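Local coordinates for putative branched-chain amino acid ABC transporter, periplasmic branched-chain amino acid-binding protein (Pseudomonas protegens Pf-5, PDB 4RU0), which probably binds branched-chain amino acids or related small solutes in the periplasm and delivers them to an ABC importer, at residues 137-142 with 156-161; 144-149 with 438-443; 149-154 with 384-389. One frame throughout, in Å; residues are numbered along the deposited sequence.

Interaction 1. Residues 137-142 with 156-161; sequences GRTEAT and TFYSEA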
loop_
_atom_site.group_PDB
_atom_site.type_symbol
_atom_site.label_atom_id
_atom_site.label_comp_id
_atom_site.label_asym_id
_atom_site.label_seq_id
_atom_site.Cartn_x
_atom_site.Cartn_y
_atom_site.Cartn_z
ATOM N N GLY A 137 7.485 1.838 1.284
ATOM C CA GLY A 137 8.827 1.610 0.779
ATOM C C GLY A 137 9.450 2.828 0.119
ATOM O O GLY A 137 8.946 3.945 0.258
ATOM N N ARG A 138 10.554 2.616 -0.593
ATOM C CA ARG A 138 11.293 3.709 -1.213
ATOM C C ARG A 138 10.546 4.305 -2.401
ATOM O O ARG A 138 10.318 3.623 -3.399
ATOM C CB ARG A 138 12.663 3.225 -1.665
ATOM C CG ARG A 138 13.478 2.534 -0.587
ATOM C CD ARG A 138 14.680 1.843 -1.207
ATOM N NE ARG A 138 15.594 1.274 -0.219
ATOM C CZ ARG A 138 16.602 1.940 0.339
ATOM N NH1 ARG A 138 17.391 1.330 1.218
ATOM N NH2 ARG A 138 16.819 3.217 0.021
ATOM N N THR A 139 10.179 5.579 -2.311
ATOM C CA THR A 139 9.455 6.201 -3.412
ATOM C C THR A 139 10.337 6.297 -4.662
ATOM O O THR A 139 9.853 6.146 -5.781
ATOM C CB THR A 139 8.914 7.616 -3.042
ATOM O OG1 THR A 139 10.001 8.479 -2.697
ATOM C CG2 THR A 139 7.952 7.530 -1.863
ATOM N N GLU A 140 11.633 6.514 -4.475
ATOM C CA GLU A 140 12.536 6.619 -5.615
ATOM C C GLU A 140 12.687 5.281 -6.343
ATOM O O GLU A 140 13.206 5.234 -7.454
ATOM C CB GLU A 140 13.909 7.150 -5.182
ATOM C CG GLU A 140 14.686 6.255 -4.235
ATOM C CD GLU A 140 14.295 6.460 -2.786
ATOM O OE1 GLU A 140 13.349 7.240 -2.538
ATOM O OE2 GLU A 140 14.934 5.845 -1.900
ATOM N N ALA A 141 12.215 4.197 -5.736
ATOM C CA ALA A 141 12.255 2.899 -6.398
ATOM C C ALA A 141 11.173 2.810 -7.475
ATOM O O ALA A 141 11.019 1.777 -8.131
ATOM C CB ALA A 141 12.107 1.773 -5.391
ATOM N N THR A 142 10.424 3.893 -7.654
ATOM C CA THR A 142 9.536 4.013 -8.802
ATOM C C THR A 142 10.363 3.905 -10.083
ATOM O O THR A 142 9.939 3.288 -11.063
ATOM C CB THR A 142 8.758 5.343 -8.795
ATOM O OG1 THR A 142 8.020 5.471 -7.573
ATOM C CG2 THR A 142 7.790 5.405 -9.964
ATOM N N THR A 156 2.777 5.150 -4.265
ATOM C CA THR A 156 3.815 5.745 -3.452
ATOM C C THR A 156 3.270 6.961 -2.734
ATOM O O THR A 156 2.305 7.550 -3.155
ATOM C CB THR A 156 5.033 6.167 -4.266
ATOM O OG1 THR A 156 4.677 7.215 -5.158
ATOM C CG2 THR A 156 5.575 5.001 -5.044
ATOM N N PHE A 157 3.913 7.334 -1.649
ATOM C CA PHE A 157 3.519 8.524 -0.905
ATOM C C PHE A 157 3.576 9.793 -1.754
ATOM O O PHE A 157 2.835 10.746 -1.501
ATOM C CB PHE A 157 4.396 8.673 0.336
ATOM C CG PHE A 157 4.228 7.557 1.325
ATOM C CD1 PHE A 157 2.961 7.164 1.740
ATOM C CD2 PHE A 157 5.335 6.877 1.821
ATOM C CE1 PHE A 157 2.801 6.124 2.650
ATOM C CE2 PHE A 157 5.183 5.833 2.727
ATOM C CZ PHE A 157 3.913 5.458 3.144
ATOM N N TYR A 158 4.433 9.810 -2.772
ATOM C CA TYR A 158 4.464 10.955 -3.681
ATOM C C TYR A 158 3.157 11.036 -4.459
ATOM O O TYR A 158 2.524 12.089 -4.511
ATOM C CB TYR A 158 5.650 10.878 -4.646
ATOM C CG TYR A 158 6.945 11.406 -4.073
ATOM C CD1 TYR A 158 7.193 11.366 -2.708
ATOM C CD2 TYR A 158 7.924 11.949 -4.898
ATOM C CE1 TYR A 158 8.382 11.843 -2.181
ATOM C CE2 TYR A 158 9.116 12.432 -4.379
ATOM C CZ TYR A 158 9.337 12.379 -3.018
ATOM O OH TYR A 158 10.516 12.855 -2.483
ATOM N N SER A 159 2.750 9.920 -5.059
ATOM C CA SER A 159 1.477 9.869 -5.773
ATOM C C SER A 159 0.300 10.134 -4.842
ATOM O O SER A 159 -0.677 10.755 -5.239
ATOM C CB SER A 159 1.293 8.513 -6.455
ATOM O OG SER A 159 2.274 8.302 -7.447
ATOM N N GLU A 160 0.398 9.648 -3.607
ATOM C CA GLU A 160 -0.675 9.822 -2.638
ATOM C C GLU A 160 -0.930 11.304 -2.399
ATOM O O GLU A 160 -2.080 11.739 -2.330
ATOM C CB GLU A 160 -0.356 9.132 -1.316
ATOM C CG GLU A 160 -1.552 9.080 -0.374
ATOM C CD GLU A 160 -1.172 8.667 1.036
ATOM O OE1 GLU A 160 -0.006 8.891 1.436
ATOM O OE2 GLU A 160 -2.043 8.124 1.747
ATOM N N ALA A 161 0.149 12.074 -2.289
ATOM C CA ALA A 161 0.046 13.517 -2.135
ATOM C C ALA A 161 -0.752 14.105 -3.286
ATOM O O ALA A 161 -1.678 14.887 -3.068
ATOM C CB ALA A 161 1.428 14.150 -2.062
HETATM O O HOH W 1 5.573 7.252 -7.580
#
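Thr139 meets Tyr158 and Thr156 with both of its branches, because chi1 of 60° sets OG1 between the backbone N and the carbonyl carbon and leaves CG2 beside the N. OG1 then lies over one face of the Tyr158 ring, displaced toward its rim, with CE1 of Tyr158 its nearest ring atom at 3.8 Å; Glu195 accepts its hydrogen bond. CG2 rests 4.0 Å from CB of Thr156 and close to the start of the helix at Phe157. A threonine suits this place, offering a methyl to the packing and a hydroxyl to a polar partner. In Thr142, OG1 is anti to the carbonyl carbon (chi1 -57°) and turns back within its 3-10 segment to donate to Thr139 O at 2.7 Å, in the carbonyl plane; Thr142 N uses the same oxygen. The hydroxyl also faces Thr156, its OG1 lying 3.5 Å from CG2 of that residue.

Thr156 is the N-cap of helix 157-172, and its OG1 accepts a weak but nearly straight bond from Ser159 N (3.3 Å, 174°). A water spans the two segments, donating to Thr142 OG1 at 3.0 Å and lying 2.6 Å from Thr156 OG1. Glu392 takes hydrogen bonds from Thr156 N and Ser159 OG, while the Phe157 side chain lies about 5 Å from the bound polyether and meets Tyr192 edge-to-face. Methyls and a ring face supply the close packing, and a bridging water joins two hydroxyls already engaged within their own segments, so the polar link at the helix start is solvent-mediated rather than direct.

Interaction 2. Residues 144-149 with 438-443; sequences GTVFPY and LVPRTC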
loop_
_atom_site.group_PDB
_atom_site.type_symbol
_atom_site.label_atom_id
_atom_site.label_comp_id
_atom_site.label_asym_id
_atom_site.label_seq_id
_atom_site.Cartn_x
_atom_site.Cartn_y
_atom_site.Cartn_z
ATOM N N GLY A 144 12.683 2.138 -11.894
ATOM C CA GLY A 144 13.287 0.821 -11.941
ATOM C C GLY A 144 14.599 0.743 -12.698
ATOM O O GLY A 144 15.213 -0.322 -12.750
ATOM N N THR A 145 15.043 1.851 -13.289
ATOM C CA THR A 145 16.351 1.857 -13.942
ATOM C C THR A 145 17.437 1.930 -12.879
ATOM O O THR A 145 18.584 1.558 -13.124
ATOM C CB THR A 145 16.529 3.032 -14.933
ATOM O OG1 THR A 145 16.546 4.278 -14.219
ATOM C CG2 THR A 145 15.420 3.036 -15.969
ATOM N N VAL A 146 17.064 2.415 -11.698
ATOM C CA VAL A 146 17.998 2.511 -10.580
ATOM C C VAL A 146 17.688 1.421 -9.557
ATOM O O VAL A 146 18.574 0.951 -8.845
ATOM C CB VAL A 146 17.946 3.908 -9.932
ATOM C CG1 VAL A 146 18.789 3.969 -8.666
ATOM C CG2 VAL A 146 18.420 4.957 -10.931
ATOM N N PHE A 147 16.428 0.992 -9.522
ATOM C CA PHE A 147 15.990 -0.047 -8.591
ATOM C C PHE A 147 15.378 -1.258 -9.294
ATOM O O PHE A 147 14.173 -1.473 -9.215
ATOM C CB PHE A 147 14.986 0.533 -7.597
ATOM C CG PHE A 147 15.590 1.507 -6.636
ATOM C CD1 PHE A 147 15.700 2.846 -6.968
ATOM C CD2 PHE A 147 16.050 1.085 -5.398
ATOM C CE1 PHE A 147 16.256 3.743 -6.081
ATOM C CE2 PHE A 147 16.605 1.976 -4.510
ATOM C CZ PHE A 147 16.709 3.308 -4.849
ATOM N N PRO A 148 16.220 -2.069 -9.954
ATOM C CA PRO A 148 15.765 -3.209 -10.755
ATOM C C PRO A 148 14.866 -4.180 -9.993
ATOM O O PRO A 148 13.906 -4.686 -10.571
ATOM C CB PRO A 148 17.074 -3.905 -11.155
ATOM C CG PRO A 148 18.124 -2.880 -10.995
ATOM C CD PRO A 148 17.689 -2.003 -9.877
ATOM N N TYR A 149 15.163 -4.430 -8.721
ATOM C CA TYR A 149 14.437 -5.446 -7.964
ATOM C C TYR A 149 13.684 -4.900 -6.746
ATOM O O TYR A 149 13.404 -5.628 -5.798
ATOM C CB TYR A 149 15.406 -6.555 -7.547
ATOM C CG TYR A 149 15.871 -7.349 -8.744
ATOM C CD1 TYR A 149 17.027 -6.997 -9.431
ATOM C CD2 TYR A 149 15.124 -8.420 -9.220
ATOM C CE1 TYR A 149 17.438 -7.707 -10.542
ATOM C CE2 TYR A 149 15.529 -9.136 -10.330
ATOM C CZ TYR A 149 16.682 -8.776 -10.989
ATOM O OH TYR A 149 17.085 -9.488 -12.093
ATOM N N LEU A 438 25.764 3.273 -8.788
ATOM C CA LEU A 438 25.074 2.303 -9.628
ATOM C C LEU A 438 24.972 2.792 -11.065
ATOM O O LEU A 438 24.774 3.983 -11.308
ATOM C CB LEU A 438 23.674 2.033 -9.087
ATOM C CG LEU A 438 23.577 1.323 -7.740
ATOM C CD1 LEU A 438 22.174 1.478 -7.184
ATOM C CD2 LEU A 438 23.932 -0.144 -7.908
ATOM N N VAL A 439 25.101 1.874 -12.015
ATOM C CA VAL A 439 24.863 2.198 -13.411
ATOM C C VAL A 439 23.405 1.937 -13.756
ATOM O O VAL A 439 22.957 0.794 -13.744
ATOM C CB VAL A 439 25.755 1.378 -14.353
ATOM C CG1 VAL A 439 25.469 1.758 -15.797
ATOM C CG2 VAL A 439 27.220 1.583 -14.014
ATOM N N PRO A 440 22.657 3.001 -14.064
ATOM C CA PRO A 440 21.230 2.852 -14.364
ATOM C C PRO A 440 20.987 2.018 -15.620
ATOM O O PRO A 440 21.726 2.146 -16.596
ATOM C CB PRO A 440 20.758 4.300 -14.565
ATOM C CG PRO A 440 21.775 5.137 -13.851
ATOM C CD PRO A 440 23.076 4.410 -14.047
ATOM N N ARG A 441 20.033 1.108 -15.550
ATOM C CA ARG A 441 19.638 0.335 -16.694
ATOM C C ARG A 441 19.151 1.276 -17.750
ATOM O O ARG A 441 18.483 2.249 -17.456
ATOM C CB ARG A 441 18.491 -0.574 -16.341
ATOM C CG ARG A 441 18.817 -1.626 -15.332
ATOM C CD ARG A 441 17.856 -2.766 -15.490
ATOM N NE ARG A 441 16.579 -2.498 -14.867
ATOM C CZ ARG A 441 15.436 -3.033 -15.259
ATOM N NH1 ARG A 441 15.418 -3.856 -16.277
ATOM N NH2 ARG A 441 14.313 -2.752 -14.630
ATOM N N THR A 442 19.467 0.977 -18.993
ATOM C CA THR A 442 18.991 1.801 -20.069
ATOM C C THR A 442 17.766 1.106 -20.558
ATOM O O THR A 442 17.810 -0.029 -20.977
ATOM C CB THR A 442 20.010 1.874 -21.186
ATOM O OG1 THR A 442 20.257 0.555 -21.653
ATOM C CG2 THR A 442 21.297 2.451 -20.659
ATOM N N CYS A 443 16.642 1.773 -20.423
ATOM C CA CYS A 443 15.440 1.326 -21.071
ATOM C C CYS A 443 14.960 2.393 -22.052
ATOM O O CYS A 443 13.919 2.253 -22.662
ATOM C CB CYS A 443 14.402 0.940 -20.028
ATOM S SG CYS A 443 15.063 -0.189 -18.780
#
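Arg441 supplies every direct hydrogen bond between these two irregular segments. Its backbone N donates to Thr145 O at 2.9 Å. From the side chain, NH2 reaches Gly144 O at 3.2 Å, and NE adds a weak bond to that same oxygen. Gly144 O lies near the guanidinium plane, at its edge, yet NH2 sits about 55° out of the carbonyl plane, so the oxygen is approached from above. A bend at chi3 (-80°) folds the arginine back over 144-145, and its NH2 also forms a salt bridge with Glu363. A methionine here would probably leave Gly144 O without these donors and cost Glu363 this salt bridge.

In this member of the leucine-binding family, built on the periplasmic-binding-protein fold, the tail after helix 418-435 returns to pack on the loop before strand 150-151. Cys443 continues the attachment through a disulfide to Cys388.

Weaker polar contact comes from Pro440, whose CA approaches Thr145 O at 3.2 Å as a CA-H...O interaction; a proline has no N-H to donate, and the next residue provides it. Among apolar contacts, CG2 of Val146 lies 4.4 Å from CB of Pro440, and CG1 of Val146 lies 4.5 Å from CD1 of Leu438. Val146 and Leu438 also pack on Phe432 of helix 418-435, while Pro440 is exposed. On the arginine's flank, Pro148 slides past in the opposite direction, its CB 4.0 Å from NE of Arg441.

Interaction 3. Residues 149-154 with 384-389; sequences YNFPVM and LKLSCR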
loop_
_atom_site.group_PDB
_atom_site.type_symbol
_atom_site.label_atom_id
_atom_site.label_comp_id
_atom_site.label_asym_id
_atom_site.label_seq_id
_atom_site.Cartn_x
_atom_site.Cartn_y
_atom_site.Cartn_z
ATOM N N TYR A 149 15.163 -4.430 -8.721
ATOM C CA TYR A 149 14.437 -5.446 -7.964
ATOM C C TYR A 149 13.684 -4.900 -6.746
ATOM O O TYR A 149 13.404 -5.628 -5.798
ATOM C CB TYR A 149 15.406 -6.555 -7.547
ATOM C CG TYR A 149 15.871 -7.349 -8.744
ATOM C CD1 TYR A 149 17.027 -6.997 -9.431
ATOM C CD2 TYR A 149 15.124 -8.420 -9.220
ATOM C CE1 TYR A 149 17.438 -7.707 -10.542
ATOM C CE2 TYR A 149 15.529 -9.136 -10.330
ATOM C CZ TYR A 149 16.682 -8.776 -10.989
ATOM O OH TYR A 149 17.085 -9.488 -12.093
ATOM N N ASN A 150 13.341 -3.619 -6.793
ATOM C CA ASN A 150 12.535 -2.998 -5.747
ATOM C C ASN A 150 11.263 -2.389 -6.344
ATOM O O ASN A 150 11.338 -1.530 -7.223
ATOM C CB ASN A 150 13.348 -1.933 -5.010
ATOM C CG ASN A 150 12.759 -1.575 -3.660
ATOM O OD1 ASN A 150 11.546 -1.412 -3.518
ATOM N ND2 ASN A 150 13.621 -1.456 -2.655
ATOM N N PHE A 151 10.101 -2.837 -5.870
ATOM C CA PHE A 151 8.821 -2.430 -6.452
ATOM C C PHE A 151 7.835 -1.842 -5.436
ATOM O O PHE A 151 7.077 -2.582 -4.803
ATOM C CB PHE A 151 8.154 -3.623 -7.153
ATOM C CG PHE A 151 8.873 -4.095 -8.389
ATOM C CD1 PHE A 151 8.430 -3.717 -9.650
ATOM C CD2 PHE A 151 9.983 -4.924 -8.292
ATOM C CE1 PHE A 151 9.082 -4.157 -10.793
ATOM C CE2 PHE A 151 10.641 -5.363 -9.432
ATOM C CZ PHE A 151 10.189 -4.982 -10.684
ATOM N N PRO A 152 7.791 -0.528 -5.310
ATOM C CA PRO A 152 6.794 0.093 -4.444
ATOM C C PRO A 152 5.475 0.225 -5.204
ATOM O O PRO A 152 5.109 1.278 -5.669
ATOM C CB PRO A 152 7.394 1.454 -4.178
ATOM C CG PRO A 152 8.106 1.769 -5.417
ATOM C CD PRO A 152 8.602 0.482 -5.992
ATOM N N VAL A 153 4.792 -0.895 -5.340
ATOM C CA VAL A 153 3.648 -1.034 -6.222
ATOM C C VAL A 153 2.358 -0.320 -5.841
ATOM O O VAL A 153 1.979 -0.259 -4.684
ATOM C CB VAL A 153 3.319 -2.508 -6.503
ATOM C CG1 VAL A 153 2.608 -2.626 -7.830
ATOM C CG2 VAL A 153 4.579 -3.329 -6.551
HETATM N N MSE A 154 1.692 0.167 -6.876
HETATM C CA MSE A 154 0.385 0.785 -6.808
HETATM C C MSE A 154 0.330 2.199 -6.300
HETATM O O MSE A 154 -0.226 3.059 -6.990
HETATM C CB MSE A 154 -0.490 -0.089 -5.940
HETATM C CG MSE A 154 -1.839 -0.264 -6.594
HETATM SE SE MSE A 154 -2.744 -1.692 -5.640
HETATM C CE MSE A 154 -2.321 -3.070 -6.958
ATOM N N LEU A 384 -3.351 -1.370 -13.254
ATOM C CA LEU A 384 -1.901 -1.385 -13.089
ATOM C C LEU A 384 -1.211 -1.508 -14.433
ATOM O O LEU A 384 -1.474 -2.436 -15.191
ATOM C CB LEU A 384 -1.463 -2.540 -12.189
ATOM C CG LEU A 384 -1.643 -2.387 -10.684
ATOM C CD1 LEU A 384 -1.296 -3.695 -9.994
ATOM C CD2 LEU A 384 -0.765 -1.259 -10.183
ATOM N N LYS A 385 -0.328 -0.568 -14.731
ATOM C CA LYS A 385 0.507 -0.677 -15.913
ATOM C C LYS A 385 1.931 -0.290 -15.548
ATOM O O LYS A 385 2.262 0.889 -15.449
ATOM C CB LYS A 385 -0.026 0.194 -17.051
ATOM C CG LYS A 385 0.694 -0.016 -18.377
ATOM C CD LYS A 385 -0.197 0.355 -19.556
ATOM C CE LYS A 385 0.605 0.498 -20.836
ATOM N NZ LYS A 385 1.547 1.653 -20.766
ATOM N N LEU A 386 2.767 -1.300 -15.337
ATOM C CA LEU A 386 4.153 -1.078 -14.948
ATOM C C LEU A 386 5.088 -1.109 -16.144
ATOM O O LEU A 386 4.717 -1.541 -17.235
ATOM C CB LEU A 386 4.606 -2.119 -13.926
ATOM C CG LEU A 386 4.221 -1.915 -12.461
ATOM C CD1 LEU A 386 2.739 -2.199 -12.232
ATOM C CD2 LEU A 386 5.095 -2.793 -11.570
ATOM N N SER A 387 6.306 -0.637 -15.920
ATOM C CA SER A 387 7.360 -0.682 -16.918
ATOM C C SER A 387 8.691 -0.686 -16.187
ATOM O O SER A 387 8.727 -0.554 -14.962
ATOM C CB SER A 387 7.274 0.507 -17.875
ATOM O OG SER A 387 7.720 1.702 -17.246
ATOM N N CYS A 388 9.780 -0.836 -16.932
ATOM C CA CYS A 388 11.112 -0.742 -16.351
ATOM C C CYS A 388 11.319 0.648 -15.748
ATOM O O CYS A 388 12.011 0.813 -14.749
ATOM C CB CYS A 388 12.179 -1.033 -17.404
ATOM S SG CYS A 388 13.839 -0.464 -16.957
ATOM N N ARG A 389 10.689 1.638 -16.364
ATOM C CA ARG A 389 10.790 3.025 -15.942
ATOM C C ARG A 389 9.863 3.329 -14.757
ATOM O O ARG A 389 10.069 4.302 -14.027
ATOM C CB ARG A 389 10.455 3.938 -17.126
ATOM C CG ARG A 389 10.924 5.368 -17.004
ATOM C CD ARG A 389 10.252 6.227 -18.064
ATOM N NE ARG A 389 8.809 6.307 -17.847
ATOM C CZ ARG A 389 8.200 7.340 -17.274
ATOM N NH1 ARG A 389 6.883 7.331 -17.105
ATOM N NH2 ARG A 389 8.912 8.385 -16.876
#
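Leu384 and Met154, a selenomethionine, cross at about a right angle. From CB of Met154 the chain runs extended through CG, which lies 3.9 Å from CD2 of Leu384. The chain then turns about the CG-SE bond (chi3 -99°), which brings the terminal CE back to the leucine, where it sits 3.8 Å from CG of Leu384 and closer still to CD1. The long, flexible side chain can thus lie against both methyl branches of a leucine whose CA is 7.0 Å from the CA of Met154.

Val153 carries the packing on from there. Its CG1 is shared between the two leucines, 4.3 Å from CD2 of Leu384 and 4.4 Å from CD1 of Leu386. Leu386 then sends its other branch to Phe151: CD2 approaches the edge of the ring near its plane, 4.0 Å from CD1. His391 stacks on the same ring. Between Phe151 and Val153 the backbone makes an inverse gamma turn centred on Pro152, which the weak Val153 N to Phe151 O bond closes. No hydrogen bond links the segments, and the touching residues are all buried and apolar.

Strand 150-151 pairs in parallel with 131-132, and 384-385 antiparallel with 366-367, so the contact joins two small separate sheets. Helix 325-348 covers Met154 and Leu384 through Val336, while helix 355-363 lies against Phe151.

Interactions 1 and 3 are buried, whereas interaction 2 lies farther from the chain's centre and is partly exposed. Chemistry follows place: interaction 1, near the ligand pocket, combines threonine and tyrosine packing with a water bridge between hydroxyls, apolar side chains alone make interaction 3, and direct backbone and arginine bonds hold the tail in interaction 2. All three draw on the run from 137 to 161, with Tyr149 common to the segments of interactions 2 and 3. The Cys388-Cys443 disulfide ties these two covalently. Phe147 packs on Glu140 and Ala141, joining interactions 1 and 2, and Pro152 lies against Arg138 and Ala141, bringing interaction 3 up to the 3-10 segment of interaction 1.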